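DUF3863 domain-containing protein (Parabacteroides distasonis, PDB 3LM3) is of unknown function but is probably a glycoside hydrolase or deacetylase. Local coordinates at residues I359-L372 / P381-Q393. Sequence-based numbering, arbitrary orientation.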
ATOM      1  N   ILE A 359       2.271   6.557 -19.176  1.00  6.47           N
ATOM      2  CA  ILE A 359       3.368   6.172 -18.289  1.00  7.40           C
ATOM      3  C   ILE A 359       3.606   4.683 -18.391  1.00  7.18           C
ATOM      4  O   ILE A 359       2.646   3.905 -18.477  1.00  8.04           O
ATOM      5  CB  ILE A 359       3.130   6.620 -16.816  1.00  6.79           C
ATOM      6  CG1 ILE A 359       4.402   6.422 -15.979  1.00  8.26           C
ATOM      7  CG2 ILE A 359       1.928   5.883 -16.153  1.00  8.05           C
ATOM      8  CD1 ILE A 359       4.330   7.199 -14.667  1.00 10.26           C
ATOM      9  N   LYS A 360       4.875   4.282 -18.399  1.00  7.24           N
ATOM     10  CA  LYS A 360       5.249   2.895 -18.351  1.00  7.04           C
ATOM     11  C   LYS A 360       6.181   2.709 -17.161  1.00  7.22           C
ATOM     12  O   LYS A 360       7.203   3.397 -17.050  1.00  8.71           O
ATOM     13  CB  LYS A 360       5.965   2.464 -19.623  1.00  8.27           C
ATOM     14  CG  LYS A 360       5.080   2.496 -20.848  1.00 11.97           C
ATOM     15  CD  LYS A 360       5.772   1.977 -22.090  1.00 14.97           C
ATOM     16  CE  LYS A 360       4.768   1.910 -23.227  1.00 19.81           C
ATOM     17  NZ  LYS A 360       5.368   1.479 -24.547  1.00 23.05           N
ATOM     18  N   TRP A 361       5.869   1.741 -16.299  1.00  6.43           N
ATOM     19  CA  TRP A 361       6.745   1.352 -15.182  1.00  7.19           C
ATOM     20  C   TRP A 361       7.321  -0.031 -15.430  1.00  7.16           C
ATOM     21  O   TRP A 361       6.638  -0.901 -15.980  1.00  7.95           O
ATOM     22  CB  TRP A 361       5.960   1.294 -13.866  1.00  7.01           C
ATOM     23  CG  TRP A 361       5.925   2.568 -13.091  1.00  7.10           C
ATOM     24  CD1 TRP A 361       4.874   3.437 -12.967  1.00  7.87           C
ATOM     25  CD2 TRP A 361       7.010   3.144 -12.357  1.00  6.19           C
ATOM     26  NE1 TRP A 361       5.232   4.504 -12.162  1.00  7.68           N
ATOM     27  CE2 TRP A 361       6.538   4.340 -11.775  1.00  6.56           C
ATOM     28  CE3 TRP A 361       8.343   2.764 -12.121  1.00  7.68           C
ATOM     29  CZ2 TRP A 361       7.351   5.154 -11.004  1.00  6.63           C
ATOM     30  CZ3 TRP A 361       9.146   3.592 -11.351  1.00  7.17           C
ATOM     31  CH2 TRP A 361       8.647   4.758 -10.793  1.00  6.96           C
ATOM     32  N   PHE A 362       8.579  -0.202 -15.031  1.00  6.79           N
ATOM     33  CA  PHE A 362       9.321  -1.456 -15.061  1.00  7.56           C
ATOM     34  C   PHE A 362       9.939  -1.627 -13.685  1.00  6.68           C
ATOM     35  O   PHE A 362      10.591  -0.702 -13.185  1.00  8.08           O
ATOM     36  CB  PHE A 362      10.430  -1.392 -16.121  1.00  7.99           C
ATOM     37  CG  PHE A 362       9.930  -1.067 -17.496  1.00  7.88           C
ATOM     38  CD1 PHE A 362       9.678   0.247 -17.860  1.00  8.41           C
ATOM     39  CD2 PHE A 362       9.670  -2.088 -18.429  1.00  9.29           C
ATOM     40  CE1 PHE A 362       9.220   0.568 -19.117  1.00  9.61           C
ATOM     41  CE2 PHE A 362       9.200  -1.764 -19.707  1.00 10.98           C
ATOM     42  CZ  PHE A 362       8.967  -0.442 -20.031  1.00 10.90           C
HETATM   43  N   MSE A 363       9.736  -2.775 -13.067  1.00  7.31           N
HETATM   44  CA  MSE A 363      10.258  -3.023 -11.730  1.00  7.34           C
HETATM   45  C   MSE A 363      10.822  -4.433 -11.652  1.00  6.61           C
HETATM   46  O   MSE A 363      10.138  -5.413 -11.979  1.00  7.48           O
HETATM   47  CB  MSE A 363       9.143  -2.884 -10.685  1.00  8.56           C
HETATM   48  CG  MSE A 363       8.545  -1.508 -10.600  1.00  7.58           C
HETATM   49 SE   MSE A 363       6.741  -1.526  -9.910  0.75 10.28          SE
HETATM   50  CE  MSE A 363       6.403   0.412  -9.830  1.00 10.34           C
ATOM     51  N   ASN A 364      12.077  -4.519 -11.247  1.00  6.96           N
ATOM     52  CA  ASN A 364      12.726  -5.821 -11.095  1.00  6.99           C
ATOM     53  C   ASN A 364      13.666  -5.770  -9.872  1.00  7.01           C
ATOM     54  O   ASN A 364      13.738  -4.760  -9.178  1.00  7.62           O
ATOM     55  CB  ASN A 364      13.442  -6.212 -12.393  1.00  7.88           C
ATOM     56  CG  ASN A 364      14.520  -5.228 -12.764  1.00  7.10           C
ATOM     57  OD1 ASN A 364      15.517  -5.084 -12.069  1.00  8.90           O
ATOM     58  ND2 ASN A 364      14.283  -4.483 -13.856  1.00  8.63           N
ATOM     59  N   LYS A 365      14.361  -6.866  -9.591  1.00  8.07           N
ATOM     60  CA  LYS A 365      15.215  -6.935  -8.405  1.00  8.42           C
ATOM     61  C   LYS A 365      16.272  -5.834  -8.374  1.00  6.97           C
ATOM     62  O   LYS A 365      16.674  -5.376  -7.328  1.00  8.19           O
ATOM     63  CB  LYS A 365      15.902  -8.305  -8.345  1.00 10.83           C
ATOM     64  CG  LYS A 365      16.837  -8.494  -7.168  1.00 11.33           C
ATOM     65  CD  LYS A 365      17.477  -9.864  -7.159  1.00 11.63           C
ATOM     66  CE  LYS A 365      18.712  -9.902  -7.993  1.00 11.74           C
ATOM     67  NZ  LYS A 365      19.438 -11.241  -7.953  1.00 14.04           N
ATOM     68  N   GLU A 366      16.759  -5.450  -9.554  1.00  8.08           N
ATOM     69  CA  GLU A 366      17.911  -4.567  -9.637  1.00  8.75           C
ATOM     70  C   GLU A 366      17.606  -3.089  -9.855  1.00  9.57           C
ATOM     71  O   GLU A 366      18.464  -2.272  -9.573  1.00  9.12           O
ATOM     72  CB  GLU A 366      18.908  -5.092 -10.651  1.00 10.88           C
ATOM     73  CG  GLU A 366      19.633  -6.338 -10.130  1.00 12.21           C
ATOM     74  CD  GLU A 366      20.735  -6.819 -11.067  1.00 18.20           C
ATOM     75  OE1 GLU A 366      20.413  -7.315 -12.161  1.00 17.98           O
ATOM     76  OE2 GLU A 366      21.908  -6.681 -10.681  1.00 26.57           O
ATOM     77  N   PHE A 367      16.414  -2.754 -10.353  1.00  7.65           N
ATOM     78  CA  PHE A 367      16.019  -1.355 -10.497  1.00  8.09           C
ATOM     79  C   PHE A 367      14.523  -1.223 -10.762  1.00  6.64           C
ATOM     80  O   PHE A 367      13.850  -2.191 -11.137  1.00  8.61           O
ATOM     81  CB  PHE A 367      16.793  -0.656 -11.621  1.00  7.40           C
ATOM     82  CG  PHE A 367      16.535  -1.210 -13.006  1.00  7.28           C
ATOM     83  CD1 PHE A 367      17.313  -2.241 -13.518  1.00  9.30           C
ATOM     84  CD2 PHE A 367      15.534  -0.685 -13.812  1.00  8.98           C
ATOM     85  CE1 PHE A 367      17.094  -2.732 -14.813  1.00  9.93           C
ATOM     86  CE2 PHE A 367      15.296  -1.186 -15.096  1.00  8.39           C
ATOM     87  CZ  PHE A 367      16.085  -2.218 -15.591  1.00  9.01           C
ATOM     88  N   ARG A 368      14.039  -0.000 -10.573  1.00  7.25           N
ATOM     89  CA  ARG A 368      12.790   0.397 -11.210  1.00  6.93           C
ATOM     90  C   ARG A 368      13.064   1.522 -12.183  1.00  7.72           C
ATOM     91  O   ARG A 368      14.022   2.293 -12.024  1.00  7.45           O
ATOM     92  CB  ARG A 368      11.711   0.784 -10.180  1.00  6.90           C
ATOM     93  CG  ARG A 368      11.982   2.079  -9.430  1.00  6.26           C
ATOM     94  CD  ARG A 368      10.875   2.498  -8.496  1.00  6.61           C
ATOM     95  NE  ARG A 368      10.934   3.928  -8.247  1.00  7.08           N
ATOM     96  CZ  ARG A 368      10.132   4.600  -7.444  1.00  5.98           C
ATOM     97  NH1 ARG A 368       9.256   3.972  -6.664  1.00  6.99           N
ATOM     98  NH2 ARG A 368      10.206   5.911  -7.397  1.00  7.35           N
ATOM     99  N   LEU A 369      12.180   1.627 -13.160  1.00  7.19           N
ATOM    100  CA  LEU A 369      12.296   2.576 -14.253  1.00  6.84           C
ATOM    101  C   LEU A 369      10.902   3.016 -14.681  1.00  6.56           C
ATOM    102  O   LEU A 369      10.058   2.179 -14.930  1.00  7.18           O
ATOM    103  CB  LEU A 369      12.992   1.932 -15.450  1.00  8.38           C
ATOM    104  CG  LEU A 369      13.049   2.684 -16.782  1.00  6.92           C
ATOM    105  CD1 LEU A 369      14.022   3.875 -16.699  1.00  8.16           C
ATOM    106  CD2 LEU A 369      13.508   1.739 -17.925  1.00  8.66           C
ATOM    107  N   ALA A 370      10.715   4.333 -14.816  1.00  6.98           N
ATOM    108  CA  ALA A 370       9.475   4.900 -15.375  1.00  7.08           C
ATOM    109  C   ALA A 370       9.770   5.777 -16.582  1.00  7.15           C
ATOM    110  O   ALA A 370      10.662   6.641 -16.533  1.00  6.66           O
ATOM    111  CB  ALA A 370       8.764   5.753 -14.337  1.00  7.14           C
ATOM    112  N   LEU A 371       8.981   5.581 -17.633  1.00  7.47           N
ATOM    113  CA  LEU A 371       9.054   6.367 -18.850  1.00  8.68           C
ATOM    114  C   LEU A 371       7.715   7.099 -18.997  1.00  8.29           C
ATOM    115  O   LEU A 371       6.646   6.501 -18.762  1.00  9.06           O
ATOM    116  CB  LEU A 371       9.269   5.449 -20.056  1.00  9.84           C
ATOM    117  CG  LEU A 371      10.506   4.558 -20.019  1.00 10.71           C
ATOM    118  CD1 LEU A 371      10.519   3.637 -21.262  1.00 13.68           C
ATOM    119  CD2 LEU A 371      11.764   5.390 -19.933  1.00 15.58           C
ATOM    120  N   LEU A 372       7.766   8.360 -19.398  1.00  7.41           N
ATOM    121  CA  LEU A 372       6.568   9.192 -19.543  1.00  7.54           C
ATOM    122  C   LEU A 372       6.588   9.824 -20.920  1.00  8.45           C
ATOM    123  O   LEU A 372       7.642  10.330 -21.374  1.00  8.69           O
ATOM    124  CB  LEU A 372       6.567  10.293 -18.496  1.00  6.83           C
ATOM    125  CG  LEU A 372       5.266  11.094 -18.390  1.00  7.82           C
ATOM    126  CD1 LEU A 372       4.107  10.255 -17.845  1.00  9.90           C
ATOM    127  CD2 LEU A 372       5.477  12.318 -17.534  1.00 10.45           C
ATOM    128  N   PRO A 381       9.036  11.779 -27.955  1.00 15.69           N
ATOM    129  CA  PRO A 381       9.549  10.541 -27.355  1.00 13.91           C
ATOM    130  C   PRO A 381       9.152  10.379 -25.888  1.00 13.18           C
ATOM    131  O   PRO A 381       8.711  11.346 -25.248  1.00 13.44           O
ATOM    132  CB  PRO A 381      11.068  10.722 -27.457  1.00 13.32           C
ATOM    133  CG  PRO A 381      11.267  12.173 -27.275  1.00 12.87           C
ATOM    134  CD  PRO A 381      10.070  12.832 -27.994  1.00 18.10           C
ATOM    135  N   ALA A 382       9.357   9.172 -25.383  1.00 12.05           N
ATOM    136  CA  ALA A 382       9.240   8.921 -23.947  1.00 11.59           C
ATOM    137  C   ALA A 382      10.526   9.391 -23.257  1.00 12.00           C
ATOM    138  O   ALA A 382      11.628   9.308 -23.818  1.00 14.08           O
ATOM    139  CB  ALA A 382       8.986   7.454 -23.672  1.00 13.36           C
ATOM    140  N   TYR A 383      10.347   9.951 -22.073  1.00  8.81           N
ATOM    141  CA  TYR A 383      11.415  10.388 -21.209  1.00  9.14           C
ATOM    142  C   TYR A 383      11.471   9.551 -19.947  1.00  7.31           C
ATOM    143  O   TYR A 383      10.460   9.197 -19.371  1.00  7.70           O
ATOM    144  CB  TYR A 383      11.206  11.850 -20.809  1.00  9.95           C
ATOM    145  CG  TYR A 383      11.382  12.797 -21.962  1.00 11.58           C
ATOM    146  CD1 TYR A 383      10.367  12.991 -22.890  1.00 12.15           C
ATOM    147  CD2 TYR A 383      12.576  13.459 -22.143  1.00 13.93           C
ATOM    148  CE1 TYR A 383      10.549  13.852 -23.975  1.00 16.69           C
ATOM    149  CE2 TYR A 383      12.772  14.326 -23.230  1.00 15.02           C
ATOM    150  CZ  TYR A 383      11.750  14.510 -24.132  1.00 15.43           C
ATOM    151  OH  TYR A 383      11.931  15.366 -25.221  1.00 17.46           O
ATOM    152  N   VAL A 384      12.686   9.302 -19.483  1.00  7.31           N
ATOM    153  CA  VAL A 384      12.899   8.699 -18.187  1.00  7.71           C
ATOM    154  C   VAL A 384      12.547   9.724 -17.126  1.00  7.06           C
ATOM    155  O   VAL A 384      13.158  10.786 -17.035  1.00  8.20           O
ATOM    156  CB  VAL A 384      14.378   8.275 -17.989  1.00  6.18           C
ATOM    157  CG1 VAL A 384      14.604   7.668 -16.581  1.00  7.18           C
ATOM    158  CG2 VAL A 384      14.826   7.266 -19.049  1.00  8.46           C
ATOM    159  N   ILE A 385      11.564   9.383 -16.276  1.00  7.23           N
ATOM    160  CA  ILE A 385      11.225  10.209 -15.122  1.00  7.09           C
ATOM    161  C   ILE A 385      11.633   9.583 -13.786  1.00  7.45           C
ATOM    162  O   ILE A 385      11.604  10.253 -12.749  1.00  7.31           O
ATOM    163  CB  ILE A 385       9.726  10.626 -15.077  1.00  6.72           C
ATOM    164  CG1 ILE A 385       8.802   9.435 -14.841  1.00  7.74           C
ATOM    165  CG2 ILE A 385       9.368  11.373 -16.368  1.00  7.98           C
ATOM    166  CD1 ILE A 385       7.374   9.873 -14.396  1.00  8.73           C
ATOM    167  N   ASP A 386      11.991   8.301 -13.796  1.00  7.22           N
ATOM    168  CA  ASP A 386      12.497   7.630 -12.597  1.00  6.59           C
ATOM    169  C   ASP A 386      13.443   6.534 -13.048  1.00  7.68           C
ATOM    170  O   ASP A 386      13.115   5.741 -13.928  1.00  7.37           O
ATOM    171  CB  ASP A 386      11.349   7.027 -11.760  1.00  6.76           C
ATOM    172  CG  ASP A 386      11.777   6.644 -10.363  1.00  7.21           C
ATOM    173  OD1 ASP A 386      12.354   5.528 -10.229  1.00  7.05           O
ATOM    174  OD2 ASP A 386      11.467   7.443  -9.429  1.00  7.08           O
ATOM    175  N   PHE A 387      14.620   6.476 -12.436  1.00  7.01           N
ATOM    176  CA  PHE A 387      15.515   5.342 -12.556  1.00  7.37           C
ATOM    177  C   PHE A 387      16.177   5.206 -11.207  1.00  7.02           C
ATOM    178  O   PHE A 387      16.983   6.066 -10.812  1.00  7.87           O
ATOM    179  CB  PHE A 387      16.539   5.540 -13.673  1.00  7.58           C
ATOM    180  CG  PHE A 387      17.484   4.382 -13.817  1.00  7.76           C
ATOM    181  CD1 PHE A 387      16.998   3.115 -14.161  1.00  8.39           C
ATOM    182  CD2 PHE A 387      18.839   4.547 -13.631  1.00  9.26           C
ATOM    183  CE1 PHE A 387      17.856   2.038 -14.275  1.00  9.67           C
ATOM    184  CE2 PHE A 387      19.707   3.457 -13.753  1.00 10.86           C
ATOM    185  CZ  PHE A 387      19.214   2.217 -14.086  1.00 10.46           C
ATOM    186  N   THR A 388      15.776   4.176 -10.462  1.00  8.02           N
ATOM    187  CA  THR A 388      16.211   3.970  -9.099  1.00  8.45           C
ATOM    188  C   THR A 388      16.864   2.596  -9.044  1.00  9.77           C
ATOM    189  O   THR A 388      16.208   1.586  -9.253  1.00  9.65           O
ATOM    190  CB  THR A 388      15.006   4.040  -8.143  1.00  8.08           C
ATOM    191  OG1 THR A 388      14.336   5.293  -8.278  1.00  9.34           O
ATOM    192  CG2 THR A 388      15.428   3.869  -6.675  1.00 11.33           C
ATOM    193  N   ARG A 389      18.174   2.565  -8.795  1.00 10.20           N
ATOM    194  CA  ARG A 389      18.925   1.320  -8.744  1.00 10.32           C
ATOM    195  C   ARG A 389      18.904   0.687  -7.374  1.00  9.21           C
ATOM    196  O   ARG A 389      19.026   1.349  -6.375  1.00  9.32           O
ATOM    197  CB  ARG A 389      20.376   1.597  -9.157  1.00 11.28           C
ATOM    198  CG  ARG A 389      20.504   1.903 -10.617  1.00 12.65           C
ATOM    199  CD  ARG A 389      21.933   2.163 -11.011  1.00 16.64           C
ATOM    200  NE  ARG A 389      22.729   0.950 -10.948  1.00 14.84           N
ATOM    201  CZ  ARG A 389      23.854   0.782 -11.606  1.00 21.32           C
ATOM    202  NH1 ARG A 389      24.327   1.748 -12.399  1.00 27.64           N
ATOM    203  NH2 ARG A 389      24.496  -0.358 -11.486  1.00 22.52           N
ATOM    204  N   TYR A 390      18.750  -0.628  -7.349  1.00  9.55           N
ATOM    205  CA  TYR A 390      18.747  -1.396  -6.122  1.00  8.83           C
ATOM    206  C   TYR A 390      20.036  -2.172  -5.908  1.00  9.83           C
ATOM    207  O   TYR A 390      20.269  -2.661  -4.811  1.00 10.83           O
ATOM    208  CB  TYR A 390      17.577  -2.375  -6.145  1.00  9.95           C
ATOM    209  CG  TYR A 390      16.235  -1.725  -6.323  1.00  8.12           C
ATOM    210  CD1 TYR A 390      15.871  -0.629  -5.574  1.00 10.03           C
ATOM    211  CD2 TYR A 390      15.281  -2.281  -7.187  1.00  7.47           C
ATOM    212  CE1 TYR A 390      14.614  -0.047  -5.716  1.00  8.04           C
ATOM    213  CE2 TYR A 390      14.022  -1.722  -7.327  1.00  8.56           C
ATOM    214  CZ  TYR A 390      13.701  -0.589  -6.608  1.00  7.28           C
ATOM    215  OH  TYR A 390      12.436  -0.034  -6.717  1.00  8.05           O
ATOM    216  N   ASP A 391      20.841  -2.308  -6.948  1.00 10.48           N
ATOM    217  CA  ASP A 391      22.121  -3.013  -6.809  1.00 10.46           C
ATOM    218  C   ASP A 391      23.122  -2.205  -5.991  1.00 12.74           C
ATOM    219  O   ASP A 391      24.020  -2.775  -5.350  1.00 16.33           O
ATOM    220  CB  ASP A 391      22.652  -3.450  -8.183  1.00 11.81           C
ATOM    221  CG  ASP A 391      22.979  -2.291  -9.103  1.00 17.40           C
ATOM    222  OD1 ASP A 391      22.365  -1.219  -9.028  1.00 13.68           O
ATOM    223  OD2 ASP A 391      23.865  -2.483  -9.952  1.00 21.10           O
ATOM    224  N   LEU A 392      22.964  -0.898  -5.973  1.00 12.78           N
ATOM    225  CA  LEU A 392      23.727  -0.012  -5.123  1.00 12.03           C
ATOM    226  C   LEU A 392      23.411  -0.266  -3.639  1.00 12.36           C
ATOM    227  O   LEU A 392      22.265  -0.552  -3.269  1.00 10.97           O
ATOM    228  CB  LEU A 392      23.426   1.458  -5.489  1.00 14.03           C
ATOM    229  CG  LEU A 392      23.718   1.887  -6.929  1.00 17.64           C
ATOM    230  CD1 LEU A 392      23.263   3.320  -7.193  1.00 17.08           C
ATOM    231  CD2 LEU A 392      25.218   1.731  -7.226  1.00 21.14           C
ATOM    232  N   GLN A 393      24.410  -0.163  -2.775  1.00 13.00           N
ATOM    233  CA  GLN A 393      24.179  -0.270  -1.335  1.00 13.38           C
ATOM    234  C   GLN A 393      23.183   0.792  -0.882  1.00 13.62           C
ATOM    235  O   GLN A 393      23.244   1.932  -1.335  1.00 15.64           O
ATOM    236  CB  GLN A 393      25.492  -0.147  -0.518  1.00 16.17           C
ATOM    237  CG  GLN A 393      25.291  -0.376   0.973  1.00 16.93           C
ATOM    238  CD  GLN A 393      26.566  -0.498   1.790  1.00 32.64           C
ATOM    239  OE1 GLN A 393      27.670  -0.373   1.273  1.00 38.40           O
ATOM    240  NE2 GLN A 393      26.406  -0.750   3.088  1.00 33.47           N
TER
HETATM  241  O   HOH W   1      24.067  -5.230 -11.041  1.00 26.96           O
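Strand 367-372 pairs antiparallel with strand 383-389, from Leu372 and Tyr383 to Phe367 and Arg389, with a classic beta bulge where Ile385 and Asp386 both face Ala370. Ala370 O takes a good bond from Ile385 N (2.9 Å) and a weak one from Asp386 N. Past the strand, Tyr390 N closes the ladder on Glu366 O. On one face Arg368 grips Asp386 side-on: NE reaches OD1 at 2.9 Å and NH2 reaches OD2 at 2.8 Å. Both oxygens lie near the guanidinium plane, yet that plane is turned 61° from the carboxylate, whose oxygens are therefore met from above their own plane. Thr388 OG1 donates to Asp386 OD1 (2.8 Å) from the opposite face to NE. Asp386 CG stands anti to the backbone N (chi1 -165°), which carries the carboxylate out to the arginine. Trp361 lays CH2 over one guanidinium face, toward its rim, and meets Asp386 CB at 3.7 Å, while Ala370 CB sits over one face of the indole, also toward the rim. On the other side of the sheet the Phe367 and Phe387 rings meet obliquely, CD2 to CE1 at 3.6 Å, against helix 434-443; Leu371 CD2 rests on Val384 CG2. Arg368 also salt-bridges Asp185 and donates from NH1 to Ser187 O. A leucine at Arg368 would probably leave the buried Asp386 carboxylate without its countercharge and take one salt-bridge partner from Asp185. With one arginine between two carboxylates, the cluster probably leans also on the hydrogen bonds that Thr388 OG1 and Gln417 N give Asp386.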